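Local atomic coordinates of lectin CEL-I, N-acetyl-D-galactosamine-specific C-type (Cucumaria echinata, PDB entry 4WQQ), a protein that binds sugars through calcium, its natural form favouring galactose and N-acetylgalactosamine and this engineered form recognising mannose. Residues Gln68-Leu72 with Gln114-Thr118; Thr96-Glu102 with Glu119-Asp125; Tyr61-Asp66 with Ala132-Cys136. The protein carries 3 engineered substitutions. One frame throughout, in Å; residues are numbered along the deposited sequence.

Overall arrangement
The three contacts run from the sugar site of the C-type lectin domain to its interior. Contact 3 is a buried contact, setting helix 52-65 on strand 132-140 through side chains alone: a salt bridge at one end, a Met-aromatic contact at the other. Contact 1 is partly buried and joins strands 71-77 and 112-116 by backbone bonds, with waters between its polar side chains. It touches both others, since strand 71-77 lies next to 132-140 and strand 112-116 pairs with 123-126. Contact 2, also partly buried, folds an irregular loop onto strand 123-126; tryptophan packing at one end gives way to calcium and mannose at the other. Contacts 2 and 3 do not touch.

Contact 1: residues Gln68-Leu72 with Gln114-Thr118; sequences QAGQL and QFRHT
Leu72 and Phe115 form an antiparallel hydrogen-bonded pair: Leu72 N gives to Phe115 O at 3.0 Å, and Phe115 N returns a bond to Leu72 O at 2.8 Å. Their side chains lie side by side, Leu72 CD2 reaching Phe115 CD2 at 4.0 Å, a suitable apolar pair for the buried side of the sheet.

Polar groups meet on the other side. The Gln71 and Gln114 chains cross with their amide planes 41° apart, Gln71 CG lying 3.3 Å from Gln114 OE1. Water 1 links Gln71 OE1 to Gln114 NE2, while Gln114 OE1 accepts from Asn126 and Asn124. Water 2 accepts from Gln71 NE2 at 2.8 Å and from the His117 backbone N, and also bonds His117 ND1. Arg116 makes a weak hydrogen bond to the mannose.

Beyond the strands the contact is made by a ring face. His117 CG is held between its own backbone N and carbonyl carbon (chi1 70°), which turns the imidazole face to Ala69, whose CA sits 3.8 Å from the ring centroid in a CH-pi contact; a small residue permits this close approach.

Phe115 packs on Val58 and Trp62 of helix 52-65, and Leu72 on Met135 of strand 132-140.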
loop_
_atom_site.group_PDB
_atom_site.type_symbol
_atom_site.label_atom_id
_atom_site.label_comp_id
_atom_site.label_asym_id
_atom_site.label_seq_id
_atom_site.Cartn_x
_atom_site.Cartn_y
_atom_site.Cartn_z
ATOM N N GLN A 68 -27.237 -11.828 1.440
ATOM C CA GLN A 68 -27.956 -12.498 2.510
ATOM C C GLN A 68 -28.419 -11.476 3.555
ATOM O O GLN A 68 -27.745 -10.497 3.759
ATOM C CB GLN A 68 -27.099 -13.569 3.174
ATOM C CG GLN A 68 -26.651 -14.708 2.292
ATOM C CD GLN A 68 -25.711 -15.632 3.016
ATOM O OE1 GLN A 68 -24.946 -15.209 3.930
ATOM N NE2 GLN A 68 -25.726 -16.930 2.610
ATOM N N ALA A 69 -29.542 -11.725 4.219
ATOM C CA ALA A 69 -29.985 -10.867 5.335
ATOM C C ALA A 69 -28.993 -11.108 6.517
ATOM O O ALA A 69 -28.579 -12.208 6.773
ATOM C CB ALA A 69 -31.384 -11.161 5.741
ATOM N N GLY A 70 -28.480 -10.044 7.058
ATOM C CA GLY A 70 -27.407 -10.179 8.064
ATOM C C GLY A 70 -26.735 -8.885 8.215
ATOM O O GLY A 70 -27.196 -7.869 7.740
ATOM N N GLN A 71 -25.638 -8.903 8.966
ATOM C CA GLN A 71 -24.980 -7.706 9.350
ATOM C C GLN A 71 -23.513 -7.762 8.947
ATOM O O GLN A 71 -22.990 -8.803 8.521
ATOM C CB GLN A 71 -25.121 -7.474 10.888
ATOM C CG GLN A 71 -26.551 -7.165 11.382
ATOM C CD GLN A 71 -27.414 -8.390 11.480
ATOM O OE1 GLN A 71 -27.032 -9.436 12.057
ATOM N NE2 GLN A 71 -28.613 -8.302 10.921
ATOM N N LEU A 72 -22.883 -6.605 9.089
ATOM C CA LEU A 72 -21.485 -6.356 8.740
ATOM C C LEU A 72 -20.768 -5.727 9.918
ATOM O O LEU A 72 -21.008 -4.574 10.280
ATOM C CB LEU A 72 -21.391 -5.470 7.515
ATOM C CG LEU A 72 -19.963 -5.141 6.984
ATOM C CD1 LEU A 72 -19.367 -6.281 6.202
ATOM C CD2 LEU A 72 -19.910 -3.898 6.164
ATOM N N GLN A 114 -22.013 -2.793 14.081
ATOM C CA GLN A 114 -22.196 -3.466 12.821
ATOM C C GLN A 114 -23.213 -2.672 11.961
ATOM O O GLN A 114 -24.103 -2.016 12.508
ATOM C CB GLN A 114 -22.700 -4.930 13.034
ATOM C CG GLN A 114 -24.022 -5.017 13.789
ATOM C CD GLN A 114 -24.532 -6.405 14.135
ATOM O OE1 GLN A 114 -25.674 -6.485 14.520
ATOM N NE2 GLN A 114 -23.716 -7.462 14.088
ATOM N N PHE A 115 -23.081 -2.746 10.651
ATOM C CA PHE A 115 -24.189 -2.332 9.746
ATOM C C PHE A 115 -25.308 -3.375 9.739
ATOM O O PHE A 115 -25.078 -4.594 9.659
ATOM C CB PHE A 115 -23.702 -2.254 8.284
ATOM C CG PHE A 115 -22.768 -1.112 7.940
ATOM C CD1 PHE A 115 -22.192 -0.274 8.867
ATOM C CD2 PHE A 115 -22.463 -0.906 6.612
ATOM C CE1 PHE A 115 -21.329 0.721 8.485
ATOM C CE2 PHE A 115 -21.656 0.133 6.215
ATOM C CZ PHE A 115 -21.076 0.941 7.135
ATOM N N ARG A 116 -26.537 -2.905 9.732
ATOM C CA ARG A 116 -27.671 -3.659 9.195
ATOM C C ARG A 116 -27.646 -3.696 7.660
ATOM O O ARG A 116 -27.019 -2.860 7.033
ATOM C CB ARG A 116 -28.993 -2.966 9.649
ATOM C CG ARG A 116 -28.998 -2.869 11.133
ATOM C CD ARG A 116 -30.339 -2.850 11.760
ATOM N NE ARG A 116 -30.423 -4.046 12.589
ATOM C CZ ARG A 116 -30.782 -4.079 13.886
ATOM N NH1 ARG A 116 -31.141 -2.954 14.602
ATOM N NH2 ARG A 116 -30.783 -5.262 14.472
ATOM N N HIS A 117 -28.324 -4.679 7.087
ATOM C CA HIS A 117 -28.379 -4.788 5.634
ATOM C C HIS A 117 -29.464 -3.852 5.068
ATOM O O HIS A 117 -29.574 -3.738 3.845
ATOM C CB HIS A 117 -28.620 -6.218 5.122
ATOM C CG HIS A 117 -29.984 -6.782 5.364
ATOM N ND1 HIS A 117 -30.398 -7.275 6.591
ATOM C CD2 HIS A 117 -31.047 -6.951 4.518
ATOM C CE1 HIS A 117 -31.622 -7.777 6.461
ATOM N NE2 HIS A 117 -32.032 -7.578 5.223
ATOM N N THR A 118 -30.181 -3.185 5.951
ATOM C CA THR A 118 -31.313 -2.297 5.547
ATOM C C THR A 118 -30.958 -0.842 5.822
ATOM O O THR A 118 -29.951 -0.524 6.504
ATOM C CB THR A 118 -32.550 -2.684 6.324
ATOM O OG1 THR A 118 -32.265 -2.653 7.723
ATOM C CG2 THR A 118 -33.021 -3.979 5.922
HETATM O O HOH W 1 -24.999 -10.044 14.056
HETATM O O HOH W 2 -29.863 -6.473 9.177
#

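Contact 2: residues Thr96-Glu102 with Glu119-Asp125; sequences TKWAGGE and EGGAWND. Engineered in segment 96-102: Glu102 (natural residue Gln). With CA (calcium ion), chain F; MAN (alpha-D-mannopyranose), chain H.
Backbone pairing, tryptophan packing and shared calcium coordination join the loop 96-102, between strands 86-87 and 112-116, to residues 119-125, which take in the start of strand 123-126. Trp123 N donates to Lys97 O at 2.8 Å, nearly straight at 171°, and Ala99 N donates to Trp123 O, holding both backbone polar atoms of Trp123.

Its indole lies beneath the loop backbone: Lys97 N stands 3.5 Å above the ring plane, and Lys97 CB makes a CH-pi contact with the five-membered ring. The six-membered ring turns its edge to the face of Trp98, the planes at 79°, a T-shaped stack. Broad rings suit this place because each can cover backbone and side chain, while Trp123 NE1 is satisfied by Gln55. The small methyls of Ala99 and Ala122 meet at 3.7 Å and let the chains come close.

At the far end lies the calcium-dependent sugar site of the C-type lectin fold. Glu102 (Gln in the natural protein) and Asn104 are engineered, and with Pro103 they make the Glu-Pro-Asn motif of mannose-binding relatives. A type II turn from Ala99 to Glu102 delivers that glutamate, whose OE1 binds calcium at 2.5 Å. Asn124 OD1 and both Asp125 O and OD1 also bind the ion, as do Asn104 and Glu110. Asp125 OD2 accepts from Asn105 N, helping fix the carboxylate's rotation. Calcium probably offsets the repulsion between these oxygens. Mannose adds O3 and O4. Asn124, its CG anti to the backbone N (chi1 177°), divides its amide: OD1 faces calcium and ND2 donates to mannose O4 at 3.0 Å.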
loop_
_atom_site.group_PDB
_atom_site.type_symbol
_atom_site.label_atom_id
_atom_site.label_comp_id
_atom_site.label_asym_id
_atom_site.label_seq_id
_atom_site.Cartn_x
_atom_site.Cartn_y
_atom_site.Cartn_z
ATOM N N THR A 96 -21.792 9.441 12.772
ATOM C CA THR A 96 -22.554 8.256 13.244
ATOM C C THR A 96 -23.810 8.003 12.401
ATOM O O THR A 96 -24.381 8.936 11.825
ATOM C CB THR A 96 -22.864 8.316 14.770
ATOM O OG1 THR A 96 -23.902 9.297 15.015
ATOM C CG2 THR A 96 -21.640 8.542 15.617
ATOM N N LYS A 97 -24.245 6.740 12.242
ATOM C CA LYS A 97 -25.480 6.449 11.593
ATOM C C LYS A 97 -26.212 5.348 12.332
ATOM O O LYS A 97 -26.605 4.358 11.720
ATOM C CB LYS A 97 -25.216 6.055 10.128
ATOM C CG LYS A 97 -26.402 6.176 9.174
ATOM C CD LYS A 97 -26.235 5.441 7.837
ATOM C CE LYS A 97 -27.571 5.160 7.198
ATOM N NZ LYS A 97 -28.302 6.413 6.911
ATOM N N TRP A 98 -26.491 5.564 13.610
ATOM C CA TRP A 98 -27.264 4.577 14.421
ATOM C C TRP A 98 -28.645 4.359 13.918
ATOM O O TRP A 98 -29.347 5.320 13.598
ATOM C CB TRP A 98 -27.291 5.059 15.856
ATOM C CG TRP A 98 -25.960 5.020 16.520
ATOM C CD1 TRP A 98 -25.222 6.075 16.940
ATOM C CD2 TRP A 98 -25.224 3.840 16.889
ATOM N NE1 TRP A 98 -24.058 5.636 17.515
ATOM C CE2 TRP A 98 -24.033 4.268 17.473
ATOM C CE3 TRP A 98 -25.458 2.450 16.718
ATOM C CZ2 TRP A 98 -23.090 3.372 17.975
ATOM C CZ3 TRP A 98 -24.560 1.586 17.180
ATOM C CH2 TRP A 98 -23.360 2.040 17.812
ATOM N N ALA A 99 -29.047 3.107 13.759
ATOM C CA ALA A 99 -30.436 2.815 13.480
ATOM C C ALA A 99 -31.319 3.300 14.635
ATOM O O ALA A 99 -30.857 3.514 15.783
ATOM C CB ALA A 99 -30.635 1.342 13.243
ATOM N N GLY A 100 -32.607 3.384 14.351
ATOM C CA GLY A 100 -33.595 3.786 15.343
ATOM C C GLY A 100 -33.495 2.952 16.575
ATOM O O GLY A 100 -33.462 1.737 16.486
ATOM N N GLY A 101 -33.407 3.613 17.717
ATOM C CA GLY A 101 -33.236 2.972 19.034
ATOM C C GLY A 101 -31.905 2.344 19.395
ATOM O O GLY A 101 -31.753 1.808 20.512
ATOM N N GLU A 102 -30.919 2.469 18.487
ATOM C CA GLU A 102 -29.570 1.992 18.789
ATOM C C GLU A 102 -28.673 3.202 19.146
ATOM O O GLU A 102 -28.962 4.332 18.665
ATOM C CB GLU A 102 -29.048 1.281 17.551
ATOM C CG GLU A 102 -29.996 0.202 17.060
ATOM C CD GLU A 102 -30.226 -0.982 18.018
ATOM O OE1 GLU A 102 -29.454 -1.146 18.968
ATOM O OE2 GLU A 102 -31.197 -1.800 17.801
ATOM N N GLU A 119 -31.745 0.065 5.239
ATOM C CA GLU A 119 -31.649 1.489 5.544
ATOM C C GLU A 119 -30.233 2.067 5.335
ATOM O O GLU A 119 -29.709 2.785 6.168
ATOM C CB GLU A 119 -32.136 1.783 6.977
ATOM C CG GLU A 119 -33.597 1.426 7.228
ATOM C CD GLU A 119 -34.094 1.823 8.616
ATOM O OE1 GLU A 119 -35.337 1.898 8.768
ATOM O OE2 GLU A 119 -33.265 2.086 9.554
ATOM N N GLY A 120 -29.605 1.714 4.223
ATOM C CA GLY A 120 -28.294 2.246 3.899
ATOM C C GLY A 120 -27.151 1.812 4.831
ATOM O O GLY A 120 -26.115 2.470 4.883
ATOM N N GLY A 121 -27.419 0.793 5.627
ATOM C CA GLY A 121 -26.388 0.284 6.575
ATOM C C GLY A 121 -26.423 0.887 7.937
ATOM O O GLY A 121 -25.402 0.903 8.662
ATOM N N ALA A 122 -27.577 1.388 8.354
ATOM C CA ALA A 122 -27.644 1.995 9.681
ATOM C C ALA A 122 -27.152 0.966 10.754
ATOM O O ALA A 122 -27.373 -0.229 10.655
ATOM C CB ALA A 122 -29.070 2.430 10.017
ATOM N N TRP A 123 -26.460 1.518 11.752
ATOM C CA TRP A 123 -25.673 0.783 12.699
ATOM C C TRP A 123 -26.506 0.229 13.861
ATOM O O TRP A 123 -27.473 0.841 14.323
ATOM C CB TRP A 123 -24.593 1.669 13.287
ATOM C CG TRP A 123 -23.703 2.403 12.322
ATOM C CD1 TRP A 123 -23.680 2.292 10.976
ATOM C CD2 TRP A 123 -22.745 3.376 12.664
ATOM N NE1 TRP A 123 -22.715 3.094 10.458
ATOM C CE2 TRP A 123 -22.129 3.784 11.476
ATOM C CE3 TRP A 123 -22.325 3.919 13.858
ATOM C CZ2 TRP A 123 -21.122 4.706 11.468
ATOM C CZ3 TRP A 123 -21.320 4.841 13.864
ATOM C CH2 TRP A 123 -20.714 5.213 12.675
ATOM N N ASN A 124 -26.086 -0.968 14.321
ATOM C CA ASN A 124 -26.560 -1.601 15.517
ATOM C C ASN A 124 -25.340 -2.028 16.373
ATOM O O ASN A 124 -24.268 -2.335 15.829
ATOM C CB ASN A 124 -27.325 -2.826 15.130
ATOM C CG ASN A 124 -27.813 -3.597 16.316
ATOM O OD1 ASN A 124 -28.329 -3.051 17.285
ATOM N ND2 ASN A 124 -27.602 -4.908 16.263
ATOM N N ASP A 125 -25.512 -2.016 17.690
ATOM C CA ASP A 125 -24.625 -2.685 18.606
ATOM C C ASP A 125 -25.091 -4.121 18.843
ATOM O O ASP A 125 -26.302 -4.407 18.993
ATOM C CB ASP A 125 -24.417 -1.897 19.908
ATOM C CG ASP A 125 -25.730 -1.679 20.705
ATOM O OD1 ASP A 125 -26.865 -1.776 20.162
ATOM O OD2 ASP A 125 -25.602 -1.340 21.872
HETATM CA CA CA F . -28.441 -3.363 19.647
HETATM C C1 MAN H . -32.813 -6.788 17.925
HETATM C C2 MAN H . -32.533 -5.401 18.424
HETATM C C3 MAN H . -31.059 -5.031 18.342
HETATM C C4 MAN H . -30.233 -6.180 18.898
HETATM C C5 MAN H . -30.507 -7.414 18.008
HETATM C C6 MAN H . -29.718 -8.664 18.312
HETATM O O1 MAN H . -32.723 -6.648 16.534
HETATM O O2 MAN H . -32.897 -5.465 19.778
HETATM O O3 MAN H . -30.876 -3.870 19.146
HETATM O O4 MAN H . -28.884 -5.756 18.856
HETATM O O5 MAN H . -31.891 -7.801 18.354
HETATM O O6 MAN H . -29.966 -8.752 19.700
#

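Contact 3: residues Tyr61-Asp66 with Ala132-Cys136; sequences YWRGID and AKYMC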
loop_
_atom_site.group_PDB
_atom_site.type_symbol
_atom_site.label_atom_id
_atom_site.label_comp_id
_atom_site.label_asym_id
_atom_site.label_seq_id
_atom_site.Cartn_x
_atom_site.Cartn_y
_atom_site.Cartn_z
ATOM N N TYR A 61 -20.604 -1.754 -1.429
ATOM C CA TYR A 61 -19.608 -2.763 -1.745
ATOM C C TYR A 61 -19.999 -4.115 -1.136
ATOM O O TYR A 61 -20.059 -5.161 -1.812
ATOM C CB TYR A 61 -18.249 -2.240 -1.253
ATOM C CG TYR A 61 -17.062 -3.212 -1.247
ATOM C CD1 TYR A 61 -16.973 -4.254 -2.141
ATOM C CD2 TYR A 61 -16.038 -3.066 -0.308
ATOM C CE1 TYR A 61 -15.903 -5.125 -2.134
ATOM C CE2 TYR A 61 -14.929 -3.925 -0.289
ATOM C CZ TYR A 61 -14.881 -4.981 -1.179
ATOM O OH TYR A 61 -13.838 -5.877 -1.244
ATOM N N TRP A 62 -20.333 -4.089 0.151
ATOM C CA TRP A 62 -20.802 -5.237 0.853
ATOM C C TRP A 62 -22.000 -5.919 0.135
ATOM O O TRP A 62 -21.976 -7.112 -0.168
ATOM C CB TRP A 62 -21.170 -4.831 2.289
ATOM C CG TRP A 62 -21.958 -5.852 3.027
ATOM C CD1 TRP A 62 -21.822 -7.217 2.965
ATOM C CD2 TRP A 62 -22.934 -5.603 4.045
ATOM N NE1 TRP A 62 -22.651 -7.808 3.827
ATOM C CE2 TRP A 62 -23.368 -6.858 4.497
ATOM C CE3 TRP A 62 -23.526 -4.433 4.585
ATOM C CZ2 TRP A 62 -24.352 -7.003 5.463
ATOM C CZ3 TRP A 62 -24.507 -4.572 5.504
ATOM C CH2 TRP A 62 -24.880 -5.868 5.985
ATOM N N ARG A 63 -23.043 -5.106 -0.126
ATOM C CA ARG A 63 -24.302 -5.638 -0.640
ATOM C C ARG A 63 -24.223 -6.027 -2.104
ATOM O O ARG A 63 -25.039 -6.854 -2.555
ATOM C CB ARG A 63 -25.418 -4.661 -0.333
ATOM C CG ARG A 63 -25.592 -4.340 1.148
ATOM C CD ARG A 63 -25.737 -5.585 1.997
ATOM N NE ARG A 63 -26.940 -6.325 1.653
ATOM C CZ ARG A 63 -27.260 -7.531 2.096
ATOM N NH1 ARG A 63 -26.457 -8.214 2.877
ATOM N NH2 ARG A 63 -28.394 -8.064 1.754
ATOM N N GLY A 64 -23.153 -5.605 -2.780
ATOM C CA GLY A 64 -22.869 -6.127 -4.137
ATOM C C GLY A 64 -22.306 -7.520 -4.158
ATOM O O GLY A 64 -22.451 -8.286 -5.134
ATOM N N ILE A 65 -21.669 -7.924 -3.053
ATOM C CA ILE A 65 -21.170 -9.250 -2.953
ATOM C C ILE A 65 -22.065 -10.195 -2.151
ATOM O O ILE A 65 -22.170 -11.401 -2.463
ATOM C CB ILE A 65 -19.748 -9.161 -2.354
ATOM C CG1 ILE A 65 -18.884 -8.455 -3.421
ATOM C CG2 ILE A 65 -19.177 -10.560 -2.117
ATOM C CD1 ILE A 65 -17.659 -7.850 -2.843
ATOM N N ASP A 66 -22.642 -9.694 -1.071
ATOM C CA ASP A 66 -23.424 -10.494 -0.138
ATOM C C ASP A 66 -24.890 -10.061 -0.205
ATOM O O ASP A 66 -25.272 -8.931 0.160
ATOM C CB ASP A 66 -22.853 -10.282 1.270
ATOM C CG ASP A 66 -23.617 -11.004 2.366
ATOM O OD1 ASP A 66 -24.420 -11.957 2.109
ATOM O OD2 ASP A 66 -23.377 -10.651 3.566
ATOM N N ALA A 132 -21.360 -12.072 12.191
ATOM C CA ALA A 132 -21.599 -11.202 11.091
ATOM C C ALA A 132 -20.474 -11.340 10.102
ATOM O O ALA A 132 -19.447 -11.926 10.436
ATOM C CB ALA A 132 -21.754 -9.735 11.503
ATOM N N LYS A 133 -20.690 -10.759 8.904
ATOM C CA LYS A 133 -19.658 -10.653 7.872
ATOM C C LYS A 133 -18.701 -9.528 8.311
ATOM O O LYS A 133 -18.987 -8.890 9.323
ATOM C CB LYS A 133 -20.263 -10.401 6.506
ATOM C CG LYS A 133 -21.383 -11.352 6.166
ATOM C CD LYS A 133 -20.956 -12.803 6.083
ATOM C CE LYS A 133 -22.199 -13.714 5.769
ATOM N NZ LYS A 133 -22.777 -13.392 4.432
ATOM N N TYR A 134 -17.597 -9.292 7.612
ATOM C CA TYR A 134 -16.736 -8.182 8.023
ATOM C C TYR A 134 -16.018 -7.534 6.855
ATOM O O TYR A 134 -15.893 -8.082 5.805
ATOM C CB TYR A 134 -15.786 -8.589 9.154
ATOM C CG TYR A 134 -14.772 -9.633 8.779
ATOM C CD1 TYR A 134 -15.086 -10.971 8.790
ATOM C CD2 TYR A 134 -13.431 -9.261 8.475
ATOM C CE1 TYR A 134 -14.125 -11.898 8.490
ATOM C CE2 TYR A 134 -12.485 -10.170 8.160
ATOM C CZ TYR A 134 -12.814 -11.496 8.151
ATOM O OH TYR A 134 -11.875 -12.491 7.848
ATOM N N MET A 135 -15.591 -6.328 7.115
ATOM C CA MET A 135 -14.885 -5.536 6.134
ATOM C C MET A 135 -13.618 -4.943 6.784
ATOM O O MET A 135 -13.681 -4.339 7.872
ATOM C CB MET A 135 -15.811 -4.392 5.799
ATOM C CG MET A 135 -15.278 -3.289 4.946
ATOM S SD MET A 135 -15.555 -3.569 3.218
ATOM C CE MET A 135 -17.361 -3.871 2.962
ATOM N N CYS A 136 -12.517 -5.024 6.066
ATOM C CA CYS A 136 -11.287 -4.410 6.508
ATOM C C CYS A 136 -10.947 -3.168 5.691
ATOM O O CYS A 136 -11.470 -2.980 4.581
ATOM C CB CYS A 136 -10.126 -5.380 6.401
ATOM S SG CYS A 136 -10.455 -7.017 7.148
#
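Lys133 reaches from strand 132-136 to Asp66. CB comes obliquely to the indole, 4.4 Å from Trp62 NE1. CG, turned anti to the carbonyl carbon (chi1 -50°), passes 3.4 Å from Asp66 OD2. A bend at chi2 and another at chi4 carry the chain round that oxygen, with CD and CE still near it, until NZ closes a salt bridge to OD2 at 2.9 Å; the hydrogen bond within it is weak. NZ also bonds Asn20 and Gln68, so the buried ammonium has several oxygens around it. A long, flexible lysine suits the place, its methylenes packing while its tip finds charge.

Asp66 OD2 has a second donor in Trp62 NE1, 2.9 Å away, which approaches on the anti side of the carboxylate, 26° out of its plane. The aspartate thus ties the indole to the lysine, and the positive charge close by would probably favour its ionised form. OD1 accepts from Gln68 N.

Further along the strand the chemistry turns apolar. Met135, bent at chi2 and chi3, brings SD to 3.6 Å from Tyr61 CE2 in an oblique Met-aromatic contact, and its CE reaches Trp62 CB at 4.0 Å. The flexible thioether can bend to touch both aromatic residues.

The axes of helix segment 61-65 and strand segment 132-136 come within 10.5 Å, their N-to-C directions 130° apart. Strand 71-77 lies beside strand 132-140, its Leu72 touching both Trp62 and Met135; Phe18 of strand 14-23 packs against Trp62 and Lys133, and the Cys136-Cys32 disulfide ties the strand to helix 25-34.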